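Local coordinates for ABC transporter periplasmic peptide-binding protein (Pseudoalteromonas, PDB 4QFL), which binds dipeptides in the periplasm, here Ala-Phe, and probably delivers them to an ABC transporter for uptake, at residues Q59-I67 with K75-K83; E285-G293 with N330-T341. All blocks are in the same frame, centred on the assembly; numbering follows the deposited sequence.

Contact 1: residues Q59-I67 with K75-K83; sequences QLYDRLISI and KSELATDWK
Glu77 lies across residues 64-66, its CG 3.6 Å from Ile65 C, and its OE2 accepts from Ser66 OG (2.8 Å) through the anti lone pair. A bend at chi2 (-55°) turns the carboxylate toward that hydroxyl. Glu77 OE1 forms a salt bridge with Lys234, and a water lies between OE1 (2.8 Å) and Asp62 OD1 (2.5 Å), the latter also held by Tyr232. With an alanine in place of Glu77, Ser66 OG would probably lose its acceptor and Lys234 its salt bridge, leaving the lysine a long, weak ion pair with Asp62. Residues 65-67 and 74-76 form an antiparallel hairpin, with Ser66 and Lys75 as a hydrogen-bonded pair. Just past its open end Leu64 O accepts hydrogen bonds from two amides, Glu77 N and Ala79 N, the latter on a lone pair. Leu78 sets CG (3.7 Å) and CD1 against Asp62 CB and brings CB near Leu64 CD2 (4.3 Å), while Val185 touches it from outside. Ile65 has CG2 anti to its carbonyl carbon, which sets this methyl over one face of the Trp82 six-membered ring, 3.8 Å from the centroid, in a CH-pi contact; Leu175 touches both side chains.

Contact 2: residues E285-G293 with N330-T341; sequences ERETNLNIG and NGLRARSILPPT
Arg286 and Asn330 meet at about a right angle, the guanidinium and amide planes 89° apart. Asn330 OD1 sits at the guanidinium edge, near its plane, and takes NH2 at 3.2 Å and, weakly, NH1 at 3.0 Å. The NH2 donor stands above the amide carbonyl plane, 41° out of it. An extended chain from CG to NE carries the group across to the loop before strand 332-333. Farther along, Leu290 lays CD2 against the Pro339 ring, 3.6 Å from CG, and crosses it nearly perpendicularly; the same methyl comes to 3.4 Å from Thr341 OG1. Ile292 faces the turn at 336-338, where Ser336 OG accepts from Leu338 N in an ST turn and is also hydrogen-bonded to Gln491. With CG1 anti to the backbone N (chi1 179°), Ile292 sends CD1 to Ala334 CB (4.1 Å), while the Ile292 and Ile337 side chains cross at about a right angle, CG1 to CG1 4.2 Å. Strand 291-297 pairs with strand 428-434, which contributes Trp433 to the dipeptide pocket. Asn291 O and Ile337 O are buried without hydrogen-bond partners, so this end of the contact probably holds by apolar packing, whereas the Arg286 end relies on polar bonds.

From the N terminus the chain first leaves helix 50-60; contact 1 then closes a loop of seven residues by pairing strands 65-67 and 74-76, and the chain runs on into strand 79-84 at the margin of a four-stranded antiparallel sheet. Some two hundred residues later the first segment of contact 2 follows, and its second closes a longer loop of 36 residues that includes helices 307-314 and 319-325. The two loops follow in series, neither nested nor crossed. The centres of contact 1 and contact 2 lie about 27 Å apart, and the two do not touch. Contact 1 ties the hairpin to that sheet; contact 2 ties strands 282-287 and 291-297 to the chain around strand 332-333.

Contact 1: residues Q59-I67 with K75-K83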
ATOM      1  N   GLN A  59      -4.871  -0.742 -14.181  1.00 15.58           N
ATOM      2  CA  GLN A  59      -4.690  -0.587 -15.617  1.00 16.81           C
ATOM      3  C   GLN A  59      -4.746  -1.913 -16.375  1.00 17.92           C
ATOM      4  O   GLN A  59      -5.409  -2.018 -17.396  1.00 19.38           O
ATOM      5  CB  GLN A  59      -3.391   0.156 -15.919  1.00 17.93           C
ATOM      6  CG  GLN A  59      -3.458   1.664 -15.675  1.00 18.33           C
ATOM      7  CD  GLN A  59      -3.757   2.025 -14.236  1.00 17.22           C
ATOM      8  OE1 GLN A  59      -2.959   1.754 -13.335  1.00 18.28           O
ATOM      9  NE2 GLN A  59      -4.907   2.642 -14.010  1.00 15.83           N
ATOM     10  N   LEU A  60      -4.055  -2.928 -15.874  1.00 16.98           N
ATOM     11  CA  LEU A  60      -3.975  -4.195 -16.590  1.00 16.57           C
ATOM     12  C   LEU A  60      -4.995  -5.209 -16.134  1.00 17.69           C
ATOM     13  O   LEU A  60      -5.243  -6.184 -16.833  1.00 18.10           O
ATOM     14  CB  LEU A  60      -2.587  -4.808 -16.433  1.00 16.87           C
ATOM     15  CG  LEU A  60      -1.417  -4.047 -17.027  1.00 18.37           C
ATOM     16  CD1 LEU A  60      -0.137  -4.661 -16.529  1.00 18.92           C
ATOM     17  CD2 LEU A  60      -1.483  -4.100 -18.540  1.00 17.90           C
ATOM     18  N   TYR A  61      -5.567  -4.998 -14.952  1.00 15.92           N
ATOM     19  CA  TYR A  61      -6.360  -6.039 -14.294  1.00 18.03           C
ATOM     20  C   TYR A  61      -7.732  -5.583 -13.794  1.00 17.97           C
ATOM     21  O   TYR A  61      -8.028  -4.394 -13.772  1.00 17.76           O
ATOM     22  CB  TYR A  61      -5.592  -6.596 -13.091  1.00 17.34           C
ATOM     23  CG  TYR A  61      -4.272  -7.244 -13.411  1.00 18.20           C
ATOM     24  CD1 TYR A  61      -4.219  -8.506 -13.994  1.00 17.16           C
ATOM     25  CD2 TYR A  61      -3.066  -6.608 -13.103  1.00 19.06           C
ATOM     26  CE1 TYR A  61      -2.993  -9.117 -14.280  1.00 19.25           C
ATOM     27  CE2 TYR A  61      -1.838  -7.210 -13.386  1.00 18.38           C
ATOM     28  CZ  TYR A  61      -1.812  -8.465 -13.971  1.00 16.93           C
ATOM     29  OH  TYR A  61      -0.604  -9.058 -14.258  1.00 18.09           O
ATOM     30  N   ASP A  62      -8.558  -6.549 -13.389  1.00 13.99           N
ATOM     31  CA  ASP A  62      -9.750  -6.280 -12.594  1.00 19.37           C
ATOM     32  C   ASP A  62      -9.770  -7.221 -11.405  1.00 18.26           C
ATOM     33  O   ASP A  62      -9.186  -8.297 -11.457  1.00 17.25           O
ATOM     34  CB  ASP A  62     -11.034  -6.513 -13.394  1.00 17.73           C
ATOM     35  CG  ASP A  62     -11.134  -5.640 -14.631  1.00 18.09           C
ATOM     36  OD1 ASP A  62     -11.447  -4.443 -14.490  1.00 18.95           O
ATOM     37  OD2 ASP A  62     -10.941  -6.168 -15.746  1.00 20.10           O
ATOM     38  N   ARG A  63     -10.462  -6.814 -10.345  1.00 20.18           N
ATOM     39  CA  ARG A  63     -10.686  -7.655  -9.180  1.00 18.58           C
ATOM     40  C   ARG A  63     -12.065  -8.268  -9.290  1.00 17.56           C
ATOM     41  O   ARG A  63     -12.815  -7.971 -10.217  1.00 19.45           O
ATOM     42  CB  ARG A  63     -10.619  -6.828  -7.897  1.00 17.50           C
ATOM     43  CG  ARG A  63      -9.265  -6.179  -7.629  1.00 18.42           C
ATOM     44  CD  ARG A  63      -9.420  -4.930  -6.744  1.00 17.51           C
ATOM     45  NE  ARG A  63     -10.081  -3.853  -7.475  1.00 18.68           N
ATOM     46  CZ  ARG A  63     -10.373  -2.660  -6.970  1.00 19.48           C
ATOM     47  NH1 ARG A  63     -10.058  -2.371  -5.713  1.00 21.03           N
ATOM     48  NH2 ARG A  63     -10.980  -1.752  -7.726  1.00 24.00           N
ATOM     49  N   LEU A  64     -12.392  -9.127  -8.335  1.00 18.21           N
ATOM     50  CA  LEU A  64     -13.737  -9.655  -8.204  1.00 19.84           C
ATOM     51  C   LEU A  64     -14.707  -8.546  -7.806  1.00 17.99           C
ATOM     52  O   LEU A  64     -15.806  -8.428  -8.340  1.00 20.03           O
ATOM     53  CB  LEU A  64     -13.751 -10.750  -7.134  1.00 18.59           C
ATOM     54  CG  LEU A  64     -12.977 -12.007  -7.522  1.00 19.14           C
ATOM     55  CD1 LEU A  64     -12.929 -12.984  -6.358  1.00 20.73           C
ATOM     56  CD2 LEU A  64     -13.622 -12.636  -8.742  1.00 18.19           C
ATOM     57  N   ILE A  65     -14.283  -7.740  -6.842  1.00 18.83           N
ATOM     58  CA  ILE A  65     -15.094  -6.670  -6.298  1.00 17.21           C
ATOM     59  C   ILE A  65     -14.209  -5.489  -5.951  1.00 19.80           C
ATOM     60  O   ILE A  65     -12.972  -5.608  -5.878  1.00 18.08           O
ATOM     61  CB  ILE A  65     -15.797  -7.088  -5.013  1.00 14.60           C
ATOM     62  CG1 ILE A  65     -14.795  -7.720  -4.048  1.00 16.74           C
ATOM     63  CG2 ILE A  65     -16.907  -8.047  -5.313  1.00 19.60           C
ATOM     64  CD1 ILE A  65     -15.319  -7.883  -2.653  1.00 18.21           C
ATOM     65  N   SER A  66     -14.851  -4.348  -5.742  1.00 17.64           N
ATOM     66  CA  SER A  66     -14.161  -3.166  -5.251  1.00 18.83           C
ATOM     67  C   SER A  66     -14.947  -2.566  -4.088  1.00 18.50           C
ATOM     68  O   SER A  66     -15.975  -3.098  -3.684  1.00 17.42           O
ATOM     69  CB  SER A  66     -13.968  -2.135  -6.375  1.00 19.62           C
ATOM     70  OG  SER A  66     -15.210  -1.708  -6.926  1.00 20.04           O
ATOM     71  N   ILE A  67     -14.450  -1.463  -3.542  1.00 18.89           N
ATOM     72  CA  ILE A  67     -15.139  -0.771  -2.467  1.00 16.94           C
ATOM     73  C   ILE A  67     -15.475   0.647  -2.913  1.00 20.13           C
ATOM     74  O   ILE A  67     -14.597   1.413  -3.312  1.00 21.60           O
ATOM     75  CB  ILE A  67     -14.271  -0.721  -1.215  1.00 18.09           C
ATOM     76  CG1 ILE A  67     -13.979  -2.146  -0.746  1.00 21.67           C
ATOM     77  CG2 ILE A  67     -14.951   0.095  -0.127  1.00 19.07           C
ATOM     78  CD1 ILE A  67     -12.934  -2.253   0.346  1.00 17.73           C
ATOM     79  N   LYS A  75     -18.683  -3.362  -4.514  1.00 22.09           N
ATOM     80  CA  LYS A  75     -19.181  -3.213  -5.868  1.00 21.42           C
ATOM     81  C   LYS A  75     -18.693  -4.338  -6.762  1.00 19.27           C
ATOM     82  O   LYS A  75     -17.524  -4.718  -6.731  1.00 22.62           O
ATOM     83  CB  LYS A  75     -18.730  -1.874  -6.442  1.00 20.36           C
ATOM     84  CG  LYS A  75     -18.881  -0.713  -5.470  1.00 23.95           C
ATOM     85  CD  LYS A  75     -20.257  -0.691  -4.787  1.00 26.81           C
ATOM     86  CE  LYS A  75     -21.378  -0.374  -5.752  1.00 27.66           C
ATOM     87  NZ  LYS A  75     -22.689  -0.377  -5.042  1.00 36.02           N
ATOM     88  N   SER A  76     -19.604  -4.872  -7.556  1.00 19.92           N
ATOM     89  CA  SER A  76     -19.284  -5.925  -8.495  1.00 20.77           C
ATOM     90  C   SER A  76     -18.226  -5.495  -9.502  1.00 22.10           C
ATOM     91  O   SER A  76     -18.359  -4.462 -10.158  1.00 25.35           O
ATOM     92  CB  SER A  76     -20.545  -6.340  -9.242  1.00 20.17           C
ATOM     93  OG  SER A  76     -20.213  -6.788 -10.541  1.00 23.17           O
ATOM     94  N   GLU A  77     -17.174  -6.291  -9.622  1.00 17.88           N
ATOM     95  CA  GLU A  77     -16.237  -6.125 -10.711  1.00 20.04           C
ATOM     96  C   GLU A  77     -16.270  -7.300 -11.665  1.00 20.45           C
ATOM     97  O   GLU A  77     -17.057  -7.299 -12.610  1.00 22.25           O
ATOM     98  CB  GLU A  77     -14.808  -5.948 -10.207  1.00 17.55           C
ATOM     99  CG  GLU A  77     -14.554  -4.631  -9.478  1.00 20.52           C
ATOM    100  CD  GLU A  77     -14.927  -3.402 -10.301  1.00 22.03           C
ATOM    101  OE1 GLU A  77     -14.926  -3.475 -11.555  1.00 24.40           O
ATOM    102  OE2 GLU A  77     -15.224  -2.352  -9.685  1.00 23.92           O
ATOM    103  N   LEU A  78     -15.434  -8.310 -11.413  1.00 20.91           N
ATOM    104  CA  LEU A  78     -15.467  -9.541 -12.211  1.00 19.91           C
ATOM    105  C   LEU A  78     -16.449 -10.500 -11.545  1.00 20.43           C
ATOM    106  O   LEU A  78     -16.891 -11.471 -12.164  1.00 21.50           O
ATOM    107  CB  LEU A  78     -14.095 -10.208 -12.313  1.00 20.71           C
ATOM    108  CG  LEU A  78     -13.108  -9.595 -13.300  1.00 18.95           C
ATOM    109  CD1 LEU A  78     -11.809 -10.370 -13.249  1.00 19.60           C
ATOM    110  CD2 LEU A  78     -13.684  -9.586 -14.706  1.00 21.13           C
ATOM    111  N   ALA A  79     -16.765 -10.237 -10.281  1.00 18.15           N
ATOM    112  CA  ALA A  79     -17.824 -10.956  -9.578  1.00 19.75           C
ATOM    113  C   ALA A  79     -19.106 -10.150  -9.671  1.00 21.06           C
ATOM    114  O   ALA A  79     -19.083  -8.940  -9.459  1.00 21.22           O
ATOM    115  CB  ALA A  79     -17.457 -11.155  -8.125  1.00 20.89           C
ATOM    116  N   THR A  80     -20.217 -10.824  -9.972  1.00 22.39           N
ATOM    117  CA  THR A  80     -21.519 -10.174 -10.156  1.00 21.65           C
ATOM    118  C   THR A  80     -22.351 -10.236  -8.892  1.00 23.43           C
ATOM    119  O   THR A  80     -23.275  -9.441  -8.690  1.00 20.53           O
ATOM    120  CB  THR A  80     -22.324 -10.866 -11.257  1.00 19.73           C
ATOM    121  OG1 THR A  80     -22.344 -12.276 -11.009  1.00 21.74           O
ATOM    122  CG2 THR A  80     -21.710 -10.608 -12.622  1.00 23.65           C
ATOM    123  N   ASP A  81     -22.028 -11.205  -8.050  1.00 21.46           N
ATOM    124  CA  ASP A  81     -22.747 -11.409  -6.806  1.00 24.81           C
ATOM    125  C   ASP A  81     -21.822 -12.106  -5.825  1.00 23.28           C
ATOM    126  O   ASP A  81     -20.898 -12.812  -6.235  1.00 25.69           O
ATOM    127  CB  ASP A  81     -24.016 -12.238  -7.044  1.00 26.33           C
ATOM    128  CG  ASP A  81     -24.839 -12.414  -5.783  1.00 29.44           C
ATOM    129  OD1 ASP A  81     -25.002 -11.429  -5.031  1.00 32.69           O
ATOM    130  OD2 ASP A  81     -25.313 -13.540  -5.529  1.00 34.93           O
ATOM    131  N   TRP A  82     -22.064 -11.897  -4.535  1.00 24.23           N
ATOM    132  CA  TRP A  82     -21.278 -12.530  -3.471  1.00 25.30           C
ATOM    133  C   TRP A  82     -22.148 -12.808  -2.255  1.00 24.33           C
ATOM    134  O   TRP A  82     -23.060 -12.042  -1.945  1.00 27.45           O
ATOM    135  CB  TRP A  82     -20.075 -11.668  -3.072  1.00 23.51           C
ATOM    136  CG  TRP A  82     -20.397 -10.203  -2.899  1.00 22.23           C
ATOM    137  CD1 TRP A  82     -20.639  -9.550  -1.725  1.00 21.21           C
ATOM    138  CD2 TRP A  82     -20.508  -9.222  -3.936  1.00 24.46           C
ATOM    139  NE1 TRP A  82     -20.894  -8.225  -1.965  1.00 19.81           N
ATOM    140  CE2 TRP A  82     -20.822  -7.994  -3.315  1.00 19.86           C
ATOM    141  CE3 TRP A  82     -20.373  -9.262  -5.331  1.00 20.87           C
ATOM    142  CZ2 TRP A  82     -21.012  -6.824  -4.032  1.00 18.98           C
ATOM    143  CZ3 TRP A  82     -20.566  -8.098  -6.047  1.00 19.93           C
ATOM    144  CH2 TRP A  82     -20.879  -6.892  -5.396  1.00 23.48           C
ATOM    145  N   LYS A  83     -21.865 -13.906  -1.569  1.00 25.89           N
ATOM    146  CA  LYS A  83     -22.701 -14.340  -0.457  1.00 27.51           C
ATOM    147  C   LYS A  83     -21.857 -14.940   0.654  1.00 26.67           C
ATOM    148  O   LYS A  83     -21.012 -15.792   0.403  1.00 26.03           O
ATOM    149  CB  LYS A  83     -23.719 -15.380  -0.946  1.00 28.07           C
ATOM    150  CG  LYS A  83     -24.942 -15.564  -0.047  1.00 34.62           C
ATOM    151  CD  LYS A  83     -24.723 -16.560   1.091  1.00 34.70           C
ATOM    152  CE  LYS A  83     -25.965 -16.626   1.993  1.00 34.21           C
ATOM    153  NZ  LYS A  83     -25.907 -17.662   3.077  1.00 37.85           N
TER
HETATM  154  O   HOH W   1     -12.201  -3.349 -12.343  1.00 23.90           O

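Contact 2: residues E285-G293 with N330-T341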
ATOM      1  N   GLU A 285      -5.042  18.206  -7.793  1.00 18.61           N
ATOM      2  CA  GLU A 285      -6.111  17.718  -6.941  1.00 21.86           C
ATOM      3  C   GLU A 285      -5.562  17.507  -5.547  1.00 20.35           C
ATOM      4  O   GLU A 285      -4.390  17.205  -5.378  1.00 19.72           O
ATOM      5  CB  GLU A 285      -6.669  16.406  -7.465  1.00 24.10           C
ATOM      6  CG  GLU A 285      -7.351  16.498  -8.803  1.00 29.60           C
ATOM      7  CD  GLU A 285      -7.702  15.120  -9.342  1.00 40.22           C
ATOM      8  OE1 GLU A 285      -8.673  14.514  -8.828  1.00 40.12           O
ATOM      9  OE2 GLU A 285      -6.995  14.631 -10.260  1.00 38.97           O
ATOM     10  N   ARG A 286      -6.431  17.652  -4.556  1.00 18.68           N
ATOM     11  CA  ARG A 286      -6.051  17.613  -3.159  1.00 19.78           C
ATOM     12  C   ARG A 286      -7.175  16.912  -2.421  1.00 19.55           C
ATOM     13  O   ARG A 286      -8.234  17.481  -2.234  1.00 20.62           O
ATOM     14  CB  ARG A 286      -5.898  19.055  -2.655  1.00 21.70           C
ATOM     15  CG  ARG A 286      -5.717  19.209  -1.164  1.00 20.11           C
ATOM     16  CD  ARG A 286      -5.806  20.675  -0.747  1.00 20.80           C
ATOM     17  NE  ARG A 286      -5.609  20.811   0.690  1.00 23.22           N
ATOM     18  CZ  ARG A 286      -4.549  21.376   1.257  1.00 21.15           C
ATOM     19  NH1 ARG A 286      -3.584  21.905   0.510  1.00 21.27           N
ATOM     20  NH2 ARG A 286      -4.459  21.424   2.575  1.00 25.63           N
ATOM     21  N   GLU A 287      -6.967  15.662  -2.024  1.00 20.90           N
ATOM     22  CA  GLU A 287      -8.058  14.909  -1.423  1.00 21.35           C
ATOM     23  C   GLU A 287      -7.691  14.326  -0.067  1.00 22.51           C
ATOM     24  O   GLU A 287      -6.522  14.025   0.195  1.00 20.94           O
ATOM     25  CB  GLU A 287      -8.485  13.780  -2.351  1.00 21.30           C
ATOM     26  CG  GLU A 287      -8.644  14.200  -3.788  1.00 25.33           C
ATOM     27  CD  GLU A 287      -9.099  13.053  -4.691  1.00 37.69           C
ATOM     28  OE1 GLU A 287      -9.331  13.314  -5.894  1.00 44.72           O
ATOM     29  OE2 GLU A 287      -9.231  11.898  -4.207  1.00 33.51           O
ATOM     30  N   THR A 288      -8.697  14.169   0.794  1.00 17.58           N
ATOM     31  CA  THR A 288      -8.497  13.491   2.061  1.00 19.29           C
ATOM     32  C   THR A 288      -8.253  12.007   1.802  1.00 20.64           C
ATOM     33  O   THR A 288      -8.745  11.450   0.814  1.00 19.52           O
ATOM     34  CB  THR A 288      -9.706  13.649   2.989  1.00 19.41           C
ATOM     35  OG1 THR A 288      -9.434  12.968   4.215  1.00 26.09           O
ATOM     36  CG2 THR A 288     -10.940  13.039   2.369  1.00 21.51           C
ATOM     37  N   ASN A 289      -7.497  11.362   2.684  1.00 18.49           N
ATOM     38  CA  ASN A 289      -7.070   9.991   2.428  1.00 16.47           C
ATOM     39  C   ASN A 289      -6.665   9.282   3.716  1.00 15.52           C
ATOM     40  O   ASN A 289      -6.090   9.887   4.617  1.00 15.46           O
ATOM     41  CB  ASN A 289      -5.934   9.996   1.394  1.00 17.16           C
ATOM     42  CG  ASN A 289      -5.336   8.625   1.168  1.00 17.75           C
ATOM     43  OD1 ASN A 289      -4.474   8.186   1.931  1.00 16.58           O
ATOM     44  ND2 ASN A 289      -5.761   7.953   0.101  1.00 16.31           N
ATOM     45  N   LEU A 290      -6.997   8.003   3.801  1.00 16.91           N
ATOM     46  CA  LEU A 290      -6.649   7.190   4.956  1.00 15.26           C
ATOM     47  C   LEU A 290      -5.180   6.783   4.876  1.00 14.53           C
ATOM     48  O   LEU A 290      -4.799   5.932   4.079  1.00 15.34           O
ATOM     49  CB  LEU A 290      -7.515   5.943   4.973  1.00 17.67           C
ATOM     50  CG  LEU A 290      -9.016   6.085   5.180  1.00 16.70           C
ATOM     51  CD1 LEU A 290      -9.694   4.791   4.781  1.00 16.50           C
ATOM     52  CD2 LEU A 290      -9.311   6.444   6.638  1.00 15.89           C
ATOM     53  N   ASN A 291      -4.348   7.412   5.685  1.00 15.35           N
ATOM     54  CA  ASN A 291      -2.935   7.092   5.686  1.00 15.97           C
ATOM     55  C   ASN A 291      -2.325   7.468   7.009  1.00 14.65           C
ATOM     56  O   ASN A 291      -2.906   8.236   7.770  1.00 15.00           O
ATOM     57  CB  ASN A 291      -2.207   7.807   4.546  1.00 14.84           C
ATOM     58  CG  ASN A 291      -2.216   9.315   4.696  1.00 16.07           C
ATOM     59  OD1 ASN A 291      -3.085  10.006   4.157  1.00 18.21           O
ATOM     60  ND2 ASN A 291      -1.243   9.834   5.417  1.00 14.80           N
ATOM     61  N   ILE A 292      -1.159   6.904   7.289  1.00 14.25           N
ATOM     62  CA  ILE A 292      -0.389   7.292   8.462  1.00 14.61           C
ATOM     63  C   ILE A 292       1.090   7.314   8.140  1.00 14.51           C
ATOM     64  O   ILE A 292       1.600   6.419   7.474  1.00 15.25           O
ATOM     65  CB  ILE A 292      -0.625   6.334   9.624  1.00 17.05           C
ATOM     66  CG1 ILE A 292       0.228   6.750  10.835  1.00 14.95           C
ATOM     67  CG2 ILE A 292      -0.375   4.905   9.183  1.00 15.71           C
ATOM     68  CD1 ILE A 292      -0.300   7.965  11.568  1.00 17.55           C
ATOM     69  N   GLY A 293       1.762   8.373   8.578  1.00 14.05           N
ATOM     70  CA  GLY A 293       3.209   8.451   8.543  1.00 14.62           C
ATOM     71  C   GLY A 293       3.726   8.350   9.972  1.00 16.53           C
ATOM     72  O   GLY A 293       3.256   9.067  10.874  1.00 15.91           O
ATOM     73  N   ASN A 330      -0.435  21.226   5.386  1.00 20.03           N
ATOM     74  CA  ASN A 330      -1.484  20.443   4.743  1.00 23.11           C
ATOM     75  C   ASN A 330      -1.851  19.137   5.477  1.00 25.72           C
ATOM     76  O   ASN A 330      -2.887  18.525   5.193  1.00 24.99           O
ATOM     77  CB  ASN A 330      -1.083  20.130   3.296  1.00 24.13           C
ATOM     78  CG  ASN A 330      -0.759  21.378   2.496  1.00 24.19           C
ATOM     79  OD1 ASN A 330      -1.453  22.390   2.595  1.00 24.39           O
ATOM     80  ND2 ASN A 330       0.310  21.318   1.711  1.00 24.31           N
ATOM     81  N   GLY A 331      -1.006  18.705   6.408  1.00 20.80           N
ATOM     82  CA  GLY A 331      -1.239  17.454   7.102  1.00 22.38           C
ATOM     83  C   GLY A 331      -2.038  17.621   8.380  1.00 23.92           C
ATOM     84  O   GLY A 331      -2.255  18.737   8.847  1.00 26.48           O
ATOM     85  N   LEU A 332      -2.476  16.507   8.953  1.00 20.41           N
ATOM     86  CA  LEU A 332      -3.152  16.518  10.247  1.00 20.27           C
ATOM     87  C   LEU A 332      -2.285  15.814  11.276  1.00 19.84           C
ATOM     88  O   LEU A 332      -1.827  14.702  11.048  1.00 20.19           O
ATOM     89  CB  LEU A 332      -4.509  15.818  10.166  1.00 22.58           C
ATOM     90  CG  LEU A 332      -5.696  16.486   9.461  1.00 23.24           C
ATOM     91  CD1 LEU A 332      -6.920  15.605   9.585  1.00 23.47           C
ATOM     92  CD2 LEU A 332      -5.997  17.880  10.025  1.00 22.01           C
ATOM     93  N   ARG A 333      -2.056  16.454  12.411  1.00 20.49           N
ATOM     94  CA  ARG A 333      -1.214  15.854  13.440  1.00 20.45           C
ATOM     95  C   ARG A 333      -1.860  14.558  13.934  1.00 22.02           C
ATOM     96  O   ARG A 333      -3.067  14.516  14.182  1.00 21.65           O
ATOM     97  CB  ARG A 333      -0.988  16.833  14.596  1.00 21.69           C
ATOM     98  CG  ARG A 333      -0.095  16.302  15.702  1.00 26.98           C
ATOM     99  CD  ARG A 333       0.290  17.400  16.693  1.00 30.48           C
ATOM    100  NE  ARG A 333       1.124  16.888  17.782  1.00 35.24           N
ATOM    101  CZ  ARG A 333       1.966  17.631  18.499  1.00 37.52           C
ATOM    102  NH1 ARG A 333       2.099  18.930  18.247  1.00 35.49           N
ATOM    103  NH2 ARG A 333       2.683  17.072  19.466  1.00 38.02           N
ATOM    104  N   ALA A 334      -1.060  13.503  14.070  1.00 20.43           N
ATOM    105  CA  ALA A 334      -1.585  12.201  14.464  1.00 19.83           C
ATOM    106  C   ALA A 334      -1.945  12.168  15.935  1.00 20.79           C
ATOM    107  O   ALA A 334      -1.166  12.617  16.766  1.00 21.11           O
ATOM    108  CB  ALA A 334      -0.573  11.112  14.159  1.00 20.79           C
ATOM    109  N   ARG A 335      -3.126  11.621  16.236  1.00 21.37           N
ATOM    110  CA  ARG A 335      -3.594  11.400  17.608  1.00 21.05           C
ATOM    111  C   ARG A 335      -3.736   9.895  17.920  1.00 22.23           C
ATOM    112  O   ARG A 335      -4.142   9.497  19.017  1.00 21.15           O
ATOM    113  CB  ARG A 335      -4.921  12.132  17.834  1.00 18.79           C
ATOM    114  CG  ARG A 335      -4.794  13.437  18.623  1.00 25.40           C
ATOM    115  CD  ARG A 335      -4.303  14.622  17.804  1.00 27.15           C
ATOM    116  NE  ARG A 335      -3.659  15.600  18.682  1.00 32.10           N
ATOM    117  CZ  ARG A 335      -3.350  16.847  18.345  1.00 28.55           C
ATOM    118  NH1 ARG A 335      -3.631  17.308  17.136  1.00 30.55           N
ATOM    119  NH2 ARG A 335      -2.760  17.637  19.230  1.00 32.65           N
ATOM    120  N   SER A 336      -3.382   9.072  16.937  1.00 19.37           N
ATOM    121  CA  SER A 336      -3.449   7.625  17.029  1.00 18.70           C
ATOM    122  C   SER A 336      -2.809   7.127  15.750  1.00 17.65           C
ATOM    123  O   SER A 336      -2.566   7.920  14.852  1.00 19.48           O
ATOM    124  CB  SER A 336      -4.902   7.169  17.079  1.00 19.14           C
ATOM    125  OG  SER A 336      -4.979   5.767  16.894  1.00 20.13           O
ATOM    126  N   ILE A 337      -2.529   5.832  15.642  1.00 18.79           N
ATOM    127  CA  ILE A 337      -2.070   5.315  14.355  1.00 17.28           C
ATOM    128  C   ILE A 337      -3.146   5.523  13.266  1.00 17.31           C
ATOM    129  O   ILE A 337      -2.835   5.754  12.089  1.00 18.06           O
ATOM    130  CB  ILE A 337      -1.591   3.830  14.429  1.00 15.94           C
ATOM    131  CG1 ILE A 337      -0.889   3.449  13.120  1.00 16.20           C
ATOM    132  CG2 ILE A 337      -2.747   2.880  14.718  1.00 15.87           C
ATOM    133  CD1 ILE A 337      -0.276   2.079  13.095  1.00 18.89           C
ATOM    134  N   LEU A 338      -4.411   5.479  13.666  1.00 16.34           N
ATOM    135  CA  LEU A 338      -5.507   5.614  12.718  1.00 18.11           C
ATOM    136  C   LEU A 338      -5.772   7.075  12.407  1.00 17.73           C
ATOM    137  O   LEU A 338      -5.791   7.901  13.316  1.00 18.71           O
ATOM    138  CB  LEU A 338      -6.790   4.983  13.279  1.00 16.88           C
ATOM    139  CG  LEU A 338      -6.784   3.465  13.460  1.00 18.33           C
ATOM    140  CD1 LEU A 338      -8.158   2.936  13.916  1.00 17.60           C
ATOM    141  CD2 LEU A 338      -6.328   2.788  12.179  1.00 15.82           C
ATOM    142  N   PRO A 339      -5.984   7.398  11.119  1.00 17.85           N
ATOM    143  CA  PRO A 339      -6.384   8.757  10.732  1.00 16.59           C
ATOM    144  C   PRO A 339      -7.778   9.037  11.275  1.00 17.67           C
ATOM    145  O   PRO A 339      -8.533   8.090  11.489  1.00 16.33           O
ATOM    146  CB  PRO A 339      -6.396   8.696   9.203  1.00 16.63           C
ATOM    147  CG  PRO A 339      -6.583   7.246   8.875  1.00 15.20           C
ATOM    148  CD  PRO A 339      -5.866   6.500   9.956  1.00 17.25           C
ATOM    149  N   PRO A 340      -8.114  10.314  11.515  1.00 17.33           N
ATOM    150  CA  PRO A 340      -9.386  10.666  12.150  1.00 17.05           C
ATOM    151  C   PRO A 340     -10.589  10.312  11.299  1.00 17.43           C
ATOM    152  O   PRO A 340     -11.697  10.331  11.822  1.00 16.94           O
ATOM    153  CB  PRO A 340      -9.285  12.188  12.328  1.00 17.22           C
ATOM    154  CG  PRO A 340      -8.290  12.623  11.319  1.00 20.58           C
ATOM    155  CD  PRO A 340      -7.289  11.501  11.246  1.00 18.52           C
ATOM    156  N   THR A 341     -10.370   9.978  10.026  1.00 17.50           N
ATOM    157  CA  THR A 341     -11.456   9.571   9.140  1.00 15.84           C
ATOM    158  C   THR A 341     -11.732   8.068   9.166  1.00 16.45           C
ATOM    159  O   THR A 341     -12.688   7.600   8.552  1.00 16.43           O
ATOM    160  CB  THR A 341     -11.206  10.008   7.684  1.00 19.56           C
ATOM    161  OG1 THR A 341      -9.852   9.726   7.321  1.00 17.73           O
ATOM    162  CG2 THR A 341     -11.473  11.505   7.513  1.00 21.80           C
TER